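Local coordinates for protein chitosanase (Bacillus subtilis subsp. subtilis str. 168, PDB 7C6C) that hydrolyses internal beta-1,4 linkages between glucosamine units of chitosan, as a secreted family 46 glycoside hydrolase that probably helps degrade fungal cell walls, at residues N4-Q7 with K8-E12; K68-K71 with Y72-E75; Y157-I160 with K161-N164; D199-D202 with E203-S207; S216-E220 with N221-L225. All coordinates share one frame; numbering follows the deposited sequence.

Contact 1: residues N4-Q7 with K8-E12; sequences NKDQ and KRRAE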
# COMPACT_ATOMS: atom_id res chain seq x y z
N ASN A 4 -10.92 8.59 10.51
CA ASN A 4 -10.60 9.26 11.76
C ASN A 4 -9.35 8.63 12.37
O ASN A 4 -8.77 7.69 11.82
CB ASN A 4 -11.82 9.34 12.69
CG ASN A 4 -12.20 8.00 13.30
OD1 ASN A 4 -11.39 7.08 13.43
ND2 ASN A 4 -13.47 7.89 13.72
N LYS A 5 -8.91 9.15 13.52
CA LYS A 5 -7.65 8.70 14.10
C LYS A 5 -7.63 7.19 14.33
O LYS A 5 -6.69 6.51 13.91
CB LYS A 5 -7.38 9.45 15.41
CG LYS A 5 -6.07 9.10 16.07
CD LYS A 5 -5.80 10.08 17.21
CE LYS A 5 -4.41 9.90 17.80
NZ LYS A 5 -4.30 8.68 18.63
N ASP A 6 -8.65 6.66 14.99
CA ASP A 6 -8.68 5.22 15.27
C ASP A 6 -8.83 4.41 13.99
O ASP A 6 -8.16 3.39 13.81
CB ASP A 6 -9.82 4.87 16.23
CG ASP A 6 -9.56 5.33 17.64
OD1 ASP A 6 -8.39 5.48 18.02
OD2 ASP A 6 -10.55 5.50 18.38
N GLN A 7 -9.74 4.83 13.10
CA GLN A 7 -9.96 4.07 11.87
C GLN A 7 -8.71 4.04 11.01
O GLN A 7 -8.39 3.00 10.41
CB GLN A 7 -11.11 4.67 11.07
CG GLN A 7 -12.45 4.59 11.76
CD GLN A 7 -13.47 5.56 11.18
OE1 GLN A 7 -13.12 6.57 10.57
NE2 GLN A 7 -14.74 5.25 11.40
N LYS A 8 -8.00 5.17 10.92
CA LYS A 8 -6.79 5.23 10.11
C LYS A 8 -5.72 4.31 10.67
O LYS A 8 -5.03 3.60 9.92
CB LYS A 8 -6.29 6.67 10.02
CG LYS A 8 -5.20 6.89 8.97
CD LYS A 8 -4.92 8.38 8.79
CE LYS A 8 -3.82 8.65 7.76
NZ LYS A 8 -2.46 8.39 8.29
N ARG A 9 -5.55 4.32 12.00
CA ARG A 9 -4.60 3.41 12.63
C ARG A 9 -4.95 1.96 12.32
O ARG A 9 -4.07 1.16 11.96
CB ARG A 9 -4.55 3.63 14.14
CG ARG A 9 -3.60 2.66 14.83
CD ARG A 9 -3.63 2.73 16.36
NE ARG A 9 -4.98 2.79 16.90
CZ ARG A 9 -5.82 1.76 17.04
NH1 ARG A 9 -5.46 0.54 16.66
NH2 ARG A 9 -7.02 1.98 17.56
N ARG A 10 -6.23 1.60 12.46
CA ARG A 10 -6.64 0.22 12.19
C ARG A 10 -6.36 -0.16 10.74
O ARG A 10 -5.88 -1.26 10.46
CB ARG A 10 -8.12 0.04 12.54
CG ARG A 10 -8.38 0.20 14.02
CD ARG A 10 -9.82 -0.05 14.42
NE ARG A 10 -9.95 0.15 15.86
CZ ARG A 10 -10.76 1.02 16.44
NH1 ARG A 10 -11.59 1.76 15.71
NH2 ARG A 10 -10.74 1.15 17.76
N ALA A 11 -6.68 0.74 9.80
CA ALA A 11 -6.39 0.49 8.39
C ALA A 11 -4.91 0.24 8.18
O ALA A 11 -4.52 -0.66 7.42
CB ALA A 11 -6.85 1.68 7.55
N GLU A 12 -4.06 1.04 8.83
CA GLU A 12 -2.62 0.90 8.67
C GLU A 12 -2.10 -0.38 9.31
O GLU A 12 -1.16 -1.00 8.79
CB GLU A 12 -1.92 2.14 9.21
CG GLU A 12 -2.23 3.36 8.35
CD GLU A 12 -1.78 4.68 8.93
OE1 GLU A 12 -1.56 4.78 10.15
OE2 GLU A 12 -1.66 5.65 8.14
O HOH W 1 -12.57 3.61 17.82

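Contact 2: residues K68-K71 with Y72-E75; sequences KLKK and YLPE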
# COMPACT_ATOMS: atom_id res chain seq x y z
N LYS A 68 23.08 9.71 5.74
CA LYS A 68 23.74 8.50 5.25
C LYS A 68 23.16 7.97 3.95
O LYS A 68 23.80 7.12 3.31
CB LYS A 68 23.70 7.40 6.31
CG LYS A 68 22.33 6.73 6.49
CD LYS A 68 22.37 5.66 7.58
CE LYS A 68 22.48 6.27 8.97
NZ LYS A 68 22.71 5.23 10.01
N LEU A 69 21.98 8.42 3.55
CA LEU A 69 21.37 7.97 2.31
C LEU A 69 21.58 8.93 1.14
O LEU A 69 21.28 8.56 0.01
CB LEU A 69 19.87 7.73 2.51
CG LEU A 69 19.48 6.63 3.51
CD1 LEU A 69 17.97 6.60 3.70
CD2 LEU A 69 20.00 5.27 3.07
N LYS A 70 22.10 10.14 1.39
CA LYS A 70 22.25 11.13 0.33
C LYS A 70 23.03 10.57 -0.86
O LYS A 70 22.67 10.81 -2.01
CB LYS A 70 22.94 12.38 0.86
CG LYS A 70 23.27 13.39 -0.23
CD LYS A 70 24.10 14.57 0.27
CE LYS A 70 24.52 15.45 -0.90
NZ LYS A 70 25.45 16.54 -0.48
N LYS A 71 24.09 9.80 -0.60
CA LYS A 71 24.95 9.33 -1.68
C LYS A 71 24.24 8.38 -2.62
O LYS A 71 24.73 8.15 -3.73
CB LYS A 71 26.23 8.67 -1.14
CG LYS A 71 26.03 7.28 -0.57
CD LYS A 71 27.38 6.62 -0.30
CE LYS A 71 27.23 5.11 -0.11
NZ LYS A 71 28.55 4.43 -0.05
N TYR A 72 23.09 7.83 -2.22
CA TYR A 72 22.34 6.94 -3.08
C TYR A 72 21.41 7.68 -4.03
O TYR A 72 20.83 7.05 -4.91
CB TYR A 72 21.54 5.93 -2.26
CG TYR A 72 22.42 5.04 -1.43
CD1 TYR A 72 23.15 4.01 -2.01
CD2 TYR A 72 22.57 5.25 -0.07
CE1 TYR A 72 23.98 3.19 -1.26
CE2 TYR A 72 23.39 4.45 0.69
CZ TYR A 72 24.09 3.42 0.10
OH TYR A 72 24.91 2.64 0.86
N LEU A 73 21.23 8.99 -3.86
CA LEU A 73 20.30 9.73 -4.72
C LEU A 73 20.59 9.58 -6.20
O LEU A 73 19.64 9.38 -6.97
CB LEU A 73 20.20 11.20 -4.29
CG LEU A 73 19.36 11.46 -3.05
CD1 LEU A 73 19.55 12.88 -2.55
CD2 LEU A 73 17.89 11.18 -3.33
N PRO A 74 21.84 9.69 -6.68
CA PRO A 74 22.04 9.57 -8.14
C PRO A 74 21.57 8.23 -8.69
O PRO A 74 20.92 8.18 -9.73
CB PRO A 74 23.54 9.81 -8.31
CG PRO A 74 23.91 10.69 -7.14
CD PRO A 74 23.06 10.16 -6.00
N GLU A 75 21.88 7.13 -7.99
CA GLU A 75 21.43 5.83 -8.46
C GLU A 75 19.91 5.68 -8.31
O GLU A 75 19.24 5.18 -9.21
CB GLU A 75 22.16 4.70 -7.73
CG GLU A 75 21.72 3.30 -8.14
CD GLU A 75 22.07 2.93 -9.58
OE1 GLU A 75 22.83 3.66 -10.26
OE2 GLU A 75 21.60 1.87 -10.03
O HOH W 2 24.15 6.73 -6.08

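Contact 3: residues Y157-I160 with K161-N164; sequences YALI and KRTN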
# COMPACT_ATOMS: atom_id res chain seq x y z
N TYR A 157 -6.88 3.07 -9.71
CA TYR A 157 -8.04 3.61 -10.42
C TYR A 157 -8.56 2.65 -11.48
O TYR A 157 -9.76 2.63 -11.75
CB TYR A 157 -7.73 5.00 -10.99
CG TYR A 157 -8.95 5.73 -11.53
CD1 TYR A 157 -10.12 5.81 -10.79
CD2 TYR A 157 -8.91 6.34 -12.78
CE1 TYR A 157 -11.23 6.47 -11.28
CE2 TYR A 157 -10.02 7.00 -13.28
CZ TYR A 157 -11.17 7.07 -12.52
OH TYR A 157 -12.28 7.72 -13.01
N ALA A 158 -7.68 1.84 -12.08
CA ALA A 158 -8.16 0.80 -12.99
C ALA A 158 -9.09 -0.17 -12.27
O ALA A 158 -10.12 -0.58 -12.82
CB ALA A 158 -6.98 0.04 -13.61
N LEU A 159 -8.76 -0.53 -11.03
CA LEU A 159 -9.63 -1.41 -10.27
C LEU A 159 -10.96 -0.73 -9.93
O LEU A 159 -12.02 -1.37 -10.00
CB LEU A 159 -8.94 -1.87 -8.99
CG LEU A 159 -7.64 -2.67 -9.18
CD1 LEU A 159 -7.14 -3.16 -7.85
CD2 LEU A 159 -7.82 -3.82 -10.15
N ILE A 160 -10.92 0.55 -9.57
CA ILE A 160 -12.16 1.29 -9.30
C ILE A 160 -13.05 1.29 -10.53
O ILE A 160 -14.25 1.00 -10.45
CB ILE A 160 -11.85 2.72 -8.81
CG1 ILE A 160 -11.26 2.71 -7.40
CG2 ILE A 160 -13.11 3.58 -8.86
CD1 ILE A 160 -10.76 4.06 -6.96
N LYS A 161 -12.47 1.62 -11.69
CA LYS A 161 -13.28 1.70 -12.91
C LYS A 161 -13.84 0.34 -13.30
O LYS A 161 -15.00 0.24 -13.72
CB LYS A 161 -12.45 2.30 -14.05
CG LYS A 161 -12.21 3.80 -13.90
CD LYS A 161 -11.49 4.38 -15.11
CE LYS A 161 -10.09 3.82 -15.25
NZ LYS A 161 -9.37 4.45 -16.40
N ARG A 162 -13.05 -0.73 -13.16
CA ARG A 162 -13.56 -2.05 -13.49
C ARG A 162 -14.69 -2.46 -12.55
O ARG A 162 -15.66 -3.09 -12.97
CB ARG A 162 -12.44 -3.08 -13.48
CG ARG A 162 -11.48 -2.90 -14.64
CD ARG A 162 -10.93 -4.20 -15.16
NE ARG A 162 -9.99 -4.82 -14.24
CZ ARG A 162 -8.69 -4.54 -14.20
NH1 ARG A 162 -8.16 -3.65 -15.04
NH2 ARG A 162 -7.91 -5.16 -13.33
N THR A 163 -14.57 -2.10 -11.27
CA THR A 163 -15.64 -2.36 -10.31
C THR A 163 -16.89 -1.57 -10.67
O THR A 163 -18.00 -2.12 -10.69
CB THR A 163 -15.16 -2.00 -8.90
OG1 THR A 163 -14.01 -2.78 -8.58
CG2 THR A 163 -16.26 -2.29 -7.89
N ASN A 164 -16.73 -0.28 -10.99
CA ASN A 164 -17.89 0.53 -11.36
C ASN A 164 -18.62 -0.08 -12.55
O ASN A 164 -19.86 -0.12 -12.57
CB ASN A 164 -17.45 1.96 -11.70
CG ASN A 164 -17.02 2.75 -10.48
OD1 ASN A 164 -17.27 2.36 -9.34
ND2 ASN A 164 -16.37 3.89 -10.71

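Contact 4: residues D199-D202 with E203-S207; sequences DTRD and EWRES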
# COMPACT_ATOMS: atom_id res chain seq x y z
N ASP A 199 5.75 -9.32 -14.13
CA ASP A 199 6.85 -9.29 -13.16
C ASP A 199 6.34 -9.57 -11.75
O ASP A 199 7.09 -10.10 -10.91
CB ASP A 199 7.51 -7.90 -13.14
CG ASP A 199 8.30 -7.58 -14.40
OD1 ASP A 199 8.62 -8.50 -15.17
OD2 ASP A 199 8.63 -6.38 -14.59
N THR A 200 5.10 -9.20 -11.45
CA THR A 200 4.59 -9.19 -10.08
C THR A 200 3.67 -10.37 -9.77
O THR A 200 3.07 -10.40 -8.69
CB THR A 200 3.90 -7.85 -9.79
OG1 THR A 200 3.76 -7.68 -8.37
CG2 THR A 200 2.52 -7.76 -10.46
N ARG A 201 3.54 -11.31 -10.70
CA ARG A 201 2.65 -12.46 -10.51
C ARG A 201 2.92 -13.27 -9.26
O ARG A 201 2.01 -13.52 -8.48
CB ARG A 201 2.76 -13.41 -11.69
CG ARG A 201 2.08 -12.95 -12.95
CD ARG A 201 2.57 -13.81 -14.10
NE ARG A 201 1.68 -13.78 -15.25
CZ ARG A 201 1.99 -14.26 -16.45
NH1 ARG A 201 1.12 -14.19 -17.44
NH2 ARG A 201 3.19 -14.80 -16.65
N ASP A 202 4.16 -13.71 -9.09
CA ASP A 202 4.49 -14.56 -7.95
C ASP A 202 4.16 -13.87 -6.63
O ASP A 202 3.53 -14.45 -5.75
CB ASP A 202 5.98 -14.92 -7.97
CG ASP A 202 6.31 -16.04 -8.92
OD1 ASP A 202 5.40 -16.60 -9.57
OD2 ASP A 202 7.52 -16.36 -9.03
N GLU A 203 4.59 -12.61 -6.48
CA GLU A 203 4.37 -11.91 -5.23
C GLU A 203 2.89 -11.63 -5.00
O GLU A 203 2.38 -11.80 -3.89
CB GLU A 203 5.19 -10.63 -5.20
CG GLU A 203 5.14 -9.89 -3.87
CD GLU A 203 5.83 -10.64 -2.74
OE1 GLU A 203 6.68 -11.52 -3.01
OE2 GLU A 203 5.51 -10.37 -1.56
N TRP A 204 2.17 -11.23 -6.05
CA TRP A 204 0.78 -10.83 -5.86
C TRP A 204 -0.12 -12.04 -5.60
O TRP A 204 -1.06 -11.96 -4.81
CB TRP A 204 0.29 -10.00 -7.03
CG TRP A 204 0.71 -8.57 -6.92
CD1 TRP A 204 1.63 -8.04 -6.05
CD2 TRP A 204 0.20 -7.47 -7.68
NE1 TRP A 204 1.72 -6.68 -6.23
CE2 TRP A 204 0.85 -6.31 -7.23
CE3 TRP A 204 -0.75 -7.37 -8.71
CZ2 TRP A 204 0.58 -5.05 -7.77
CZ3 TRP A 204 -1.02 -6.12 -9.23
CH2 TRP A 204 -0.35 -4.98 -8.77
N ARG A 205 0.20 -13.17 -6.23
CA ARG A 205 -0.59 -14.37 -6.01
C ARG A 205 -0.49 -14.80 -4.54
O ARG A 205 -1.45 -15.30 -3.97
CB ARG A 205 -0.15 -15.50 -6.96
CG ARG A 205 -0.81 -15.39 -8.33
CD ARG A 205 -0.21 -16.33 -9.38
NE ARG A 205 -0.72 -15.98 -10.71
CZ ARG A 205 -0.09 -16.21 -11.86
NH1 ARG A 205 -0.66 -15.84 -13.00
NH2 ARG A 205 1.09 -16.80 -11.88
N GLU A 206 0.67 -14.58 -3.93
CA GLU A 206 0.88 -14.91 -2.53
C GLU A 206 0.24 -13.90 -1.58
O GLU A 206 0.28 -14.13 -0.37
CB GLU A 206 2.37 -15.03 -2.23
CG GLU A 206 2.90 -16.46 -2.33
CD GLU A 206 2.24 -17.39 -1.34
OE1 GLU A 206 1.37 -18.19 -1.76
OE2 GLU A 206 2.57 -17.32 -0.13
N SER A 207 -0.33 -12.82 -2.10
CA SER A 207 -0.90 -11.75 -1.28
C SER A 207 -2.42 -11.76 -1.26
O SER A 207 -3.01 -10.91 -0.59
CB SER A 207 -0.41 -10.39 -1.79
OG SER A 207 -1.14 -10.00 -2.94
O HOH W 3 6.52 -11.41 -8.32

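Contact 5: residues S216-E220 with N221-L225; sequences SIAKE and NNYNL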
# COMPACT_ATOMS: atom_id res chain seq x y z
N SER A 216 -13.66 -10.45 5.45
CA SER A 216 -14.16 -10.96 6.73
C SER A 216 -14.64 -9.83 7.63
O SER A 216 -15.58 -10.03 8.41
CB SER A 216 -13.08 -11.79 7.42
OG SER A 216 -12.86 -13.01 6.73
N ILE A 217 -14.01 -8.66 7.55
CA ILE A 217 -14.49 -7.50 8.30
C ILE A 217 -15.87 -7.10 7.81
O ILE A 217 -16.78 -6.82 8.60
CB ILE A 217 -13.48 -6.34 8.21
CG1 ILE A 217 -12.09 -6.77 8.70
CG2 ILE A 217 -14.00 -5.13 8.97
CD1 ILE A 217 -11.02 -5.72 8.49
N ALA A 218 -16.05 -7.08 6.48
CA ALA A 218 -17.37 -6.79 5.91
C ALA A 218 -18.40 -7.81 6.37
O ALA A 218 -19.53 -7.45 6.70
CB ALA A 218 -17.28 -6.79 4.39
N LYS A 219 -18.01 -9.09 6.44
CA LYS A 219 -18.94 -10.14 6.81
C LYS A 219 -19.30 -10.12 8.30
O LYS A 219 -20.32 -10.69 8.70
CB LYS A 219 -18.40 -11.50 6.38
CG LYS A 219 -18.37 -11.69 4.86
CD LYS A 219 -17.71 -13.02 4.48
CE LYS A 219 -17.70 -13.27 2.98
NZ LYS A 219 -19.04 -13.65 2.47
N GLU A 220 -18.48 -9.45 9.12
CA GLU A 220 -18.86 -9.15 10.50
C GLU A 220 -19.74 -7.92 10.60
O GLU A 220 -20.18 -7.57 11.70
CB GLU A 220 -17.62 -8.97 11.38
CG GLU A 220 -16.84 -10.26 11.57
CD GLU A 220 -15.66 -10.13 12.51
OE1 GLU A 220 -15.42 -9.05 13.10
OE2 GLU A 220 -14.95 -11.14 12.66
N ASN A 221 -20.02 -7.27 9.47
CA ASN A 221 -20.75 -6.00 9.42
C ASN A 221 -20.04 -4.90 10.21
O ASN A 221 -20.67 -4.08 10.86
CB ASN A 221 -22.22 -6.14 9.81
CG ASN A 221 -23.05 -4.97 9.31
OD1 ASN A 221 -22.76 -4.39 8.27
ND2 ASN A 221 -24.09 -4.63 10.06
N ASN A 222 -18.71 -4.88 10.14
CA ASN A 222 -17.92 -3.88 10.85
C ASN A 222 -17.44 -2.79 9.88
O ASN A 222 -16.24 -2.52 9.74
CB ASN A 222 -16.76 -4.56 11.58
CG ASN A 222 -16.00 -3.62 12.49
OD1 ASN A 222 -16.49 -2.54 12.84
ND2 ASN A 222 -14.79 -4.02 12.88
N TYR A 223 -18.40 -2.16 9.20
CA TYR A 223 -18.07 -1.17 8.17
C TYR A 223 -17.54 0.14 8.75
O TYR A 223 -16.90 0.91 8.01
CB TYR A 223 -19.26 -0.92 7.25
CG TYR A 223 -19.50 -2.04 6.28
CD1 TYR A 223 -20.25 -3.15 6.65
CD2 TYR A 223 -18.96 -2.02 5.00
CE1 TYR A 223 -20.48 -4.19 5.78
CE2 TYR A 223 -19.17 -3.07 4.11
CZ TYR A 223 -19.94 -4.15 4.52
OH TYR A 223 -20.18 -5.20 3.67
N ASN A 224 -17.76 0.41 10.03
CA ASN A 224 -17.16 1.56 10.68
C ASN A 224 -15.75 1.29 11.18
O ASN A 224 -15.11 2.19 11.73
CB ASN A 224 -18.03 2.06 11.84
CG ASN A 224 -17.76 3.52 12.18
OD1 ASN A 224 -17.72 4.38 11.30
ND2 ASN A 224 -17.55 3.79 13.46
N LEU A 225 -15.26 0.06 11.00
CA LEU A 225 -13.90 -0.30 11.42
C LEU A 225 -13.70 -0.02 12.91
O LEU A 225 -12.70 0.57 13.32
CB LEU A 225 -12.83 0.39 10.56
CG LEU A 225 -11.54 -0.38 10.26
CD1 LEU A 225 -11.82 -1.69 9.54
CD2 LEU A 225 -10.63 0.50 9.43
O HOH W 4 -14.07 -6.84 12.05

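Contact 1: residues N4-Q7 with K8-E12
Asn4 O accepts from Lys8 N at 2.8 Å, the first backbone bond of helix 5-20. Asn4 is the N-cap of this helix. Its OD1 takes the backbone N of Gln7 at 2.8 Å, and Gln7 OE1 in turn accepts from Asn4 N at 3.0 Å. The two reciprocal bonds make a capping box. Lys5 O receives Arg9 N one step on. Asp6 carries the side-chain part of the contact. Its CG stands beside its own backbone N (chi1 -72°), and the carboxylate runs alongside Arg9. Asp6 OD1 lies in plane at the edge of that guanidinium, 3.8 Å from Arg9 NH2, a long salt bridge. The Asp6 CB sits over a face of the Arg10 guanidinium, 3.6 Å from Arg10 NH1. A water donates to Asp6 OD2 and accepts from Arg10 NH1. Gln7 O accepts from Ala11 N. Both arginines also form salt bridges with the C-terminal carboxylate of Lys242. The capping box thus gives the first-turn N-H of Gln7 an acceptor. Arg9 and Arg10 have two acidic neighbours, the Asp6 side chain and the chain's C-terminus, which probably balance their charge.

Contact 2: residues K68-K71 with Y72-E75
Tyr72 meets both Leu69 and Lys71 at the turn that leads into helix 73-82. Its backbone N donates to Leu69 O at 3.0 Å. The donor stands above the carbonyl plane, as suits a tight turn with bonds three residues back. The phenol ring has the aliphatic chain of Lys71 over one face. Lys71 CG is 4.1 Å from the Tyr72 ring centroid and 14° off the ring normal, a CH-pi contact. The lysine chain starts with CG between its backbone N and carbonyl carbon (chi1 76°), then extends alongside the ring. This brings Lys71 CE to 3.5 Å from Tyr72 OH. Leu69 CA lies at the ring edge, in plane, and Leu69 CD2 touches Tyr72 CD2 at 4.1 Å. The Tyr72 hydroxyl bonds to Lys91 O, and the ring also meets Phe93 edge to face. Leu73 N donates to Lys70 O at 3.0 Å, again from above the carbonyl plane. The Leu73 side chain packs on helix 52-63, against Leu54, Val57 and Thr61. Pro74 has no N-H to give; its CD rests 3.5 Å from Lys71 O. A water donates to that oxygen and accepts from Glu75 N, and so bridges the two. Glu75 OE1 forms a salt bridge with Arg78. Residues 68-71 are thus joined to 72-75 by two direct backbone bonds and one water bridge. The methylenes of Lys71 shield one ring face, while the buried tyrosine keeps a partner for its hydroxyl.

Contact 3: residues Y157-I160 with K161-N164
Thr163 and Leu159 meet in the middle of helix 156-167, a regular alpha helix with bonds from each residue to the one four back. This is the tight side. Thr163 OG1 donates to Leu159 O at 2.8 Å, and Thr163 N donates to the same oxygen at 2.9 Å. The two donors come from opposite faces of the carbonyl plane. The threonine hydroxyl is placed for this by lying beside its own backbone N (chi1 -59°). Thr163 is buried against Trp180, Phe184 and Val187 of helix 177-193. Leu159 is buried too, against Thr143 and His147 of helix 134-147. This part of the helix packs on both of those helices. Beside this buried strip, Leu159 CD2 reaches Arg162 NH2 at 3.5 Å, and the two side chains cross at a slant. The bent Arg162 chain sends NH1 to Pro153 O, with a weak, long ion pair from NH2 to Asp191. Ile160 and Asn164 run side by side, Ile160 CG2 being 3.8 Å from Asn164 ND2. Asn164 OD1 is taken by Trp180 NE1. The solvent side is different. Lys161 is exposed. Its backbone N makes the regular helix bond to Tyr157 O. Its side chain bends about its CG-CD bond (chi3 -65°) and passes across the Tyr157 ring at about a right angle. The ring also has a cation-pi partner in Arg125. Lys161 CG stands over the Tyr157 ring face, 3.9 Å from the centroid and 17° off the normal, and Lys161 CD comes to 3.5 Å from Tyr157 CE2.

Contact 4: residues D199-D202 with E203-S207
Thr200 and Trp204 make the main apolar contact. Thr200 CG2 stands over the six-membered ring of Trp204, 3.8 Å from its centroid and 16° off the normal, a CH-pi contact. Thr200 OG1 lies over the same indole, 3.1 Å from Trp204 NE1. It is not hydrogen-bonded to that nitrogen, because it sits above the ring. The hydroxyl is anti to the threonine N (chi1 -163°), and it is bonded to Arg37 NH1. In a second side-chain bond, Ser207 OG donates to Trp204 O at 2.7 Å. Arg201 and Arg205 are two like-charged chains. Both extend from CG to NE and run side by side, with guanidinium planes 19° apart. Arg201 CB covers a face of the Arg205 group at 3.8 Å from Arg205 NH2. Arg201 NE and Arg205 NH1 are 3.8 Å apart. Arg205 is anchored by Met193 O and Asn194 OD1, which probably eases the repulsion. Along the backbone, Trp204 N donates to Thr200 O, Arg205 N to Arg201 O and Ser207 N to Trp204 O, while Glu206 N reaches Asp202 O only weakly. A water bridges Asp199 O to Glu203 N. The arrangement is a short helix, 201-205, entered from a 3-10 segment with Thr200 at the N-cap position, although its side chain makes no capping bond. It borders the catalytic site: the Thr200 side chain is about 4 Å from that of Asp35, the nucleophile by similarity.

Contact 5: residues S216-E220 with N221-L225
Ala218 CB lies against the phenol end of Tyr223, 3.4 Å from Tyr223 OH and 3.7 Å from Tyr223 CZ. The ring folds back over the end of helix 209-219 and lies at a slant to Ala218 O, with Tyr223 CE1 at 3.5 Å from that oxygen. Tyr223 also packs on Leu135 of helix 134-147 and on Lys178 and Leu181 of helix 177-193. Ile217 and Asn222 cross at an angle. Ile217 CG2 is the branch that touches, 3.8 Å from Asn222 CB. It stands anti to the isoleucine N, which turns it to the loop. The same methyl lies 4.1 Å from Leu225 CD1. Ile217 and Leu225 are both buried, facing helix 134-147 through Leu135 and Ala138. The helix ends here in a Schellman motif. Asn221 has positive phi (60°) and is the first residue to leave the helix. Asn222 N donates to Ile217 O at 3.1 Å, and Asn221 N donates to Ala218 O at 2.8 Å from well above the carbonyl plane. A type I beta turn from Asn222 to Leu225 follows, closed by Leu225 N on Asn222 O. Asn221 OD1 accepts from Lys178 NZ. The Asn222 amide is shared: OD1 takes the backbone N of Asn226, and ND2 gives to a water. That water donates to Glu220 OE1 at 2.8 Å, so the extended Glu220 chain is tied to the turn beyond the helix.

How the contacts relate
Contacts 1 and 5 touch, with centres about 14 Å apart. Arg10 NH1 probably bonds to Leu225 O at 2.9 Å, and Gln7 NE2 probably to Asn224 O at 3.1 Å. The N-terminal helix thus probably helps hold the turn after helix 209-219. Contacts 3 and 4 come within about 7 Å at their nearest atoms, and both face helix 177-193. Contact 4 lies closest to the catalytic residues: Glu203 is about 8 Å, side chain to side chain, from Glu19, the predicted proton donor. The Glu206 side chain is about 9 Å from the bound malate. Contact 2 stands apart, its centre about 43 Å from that of contact 5.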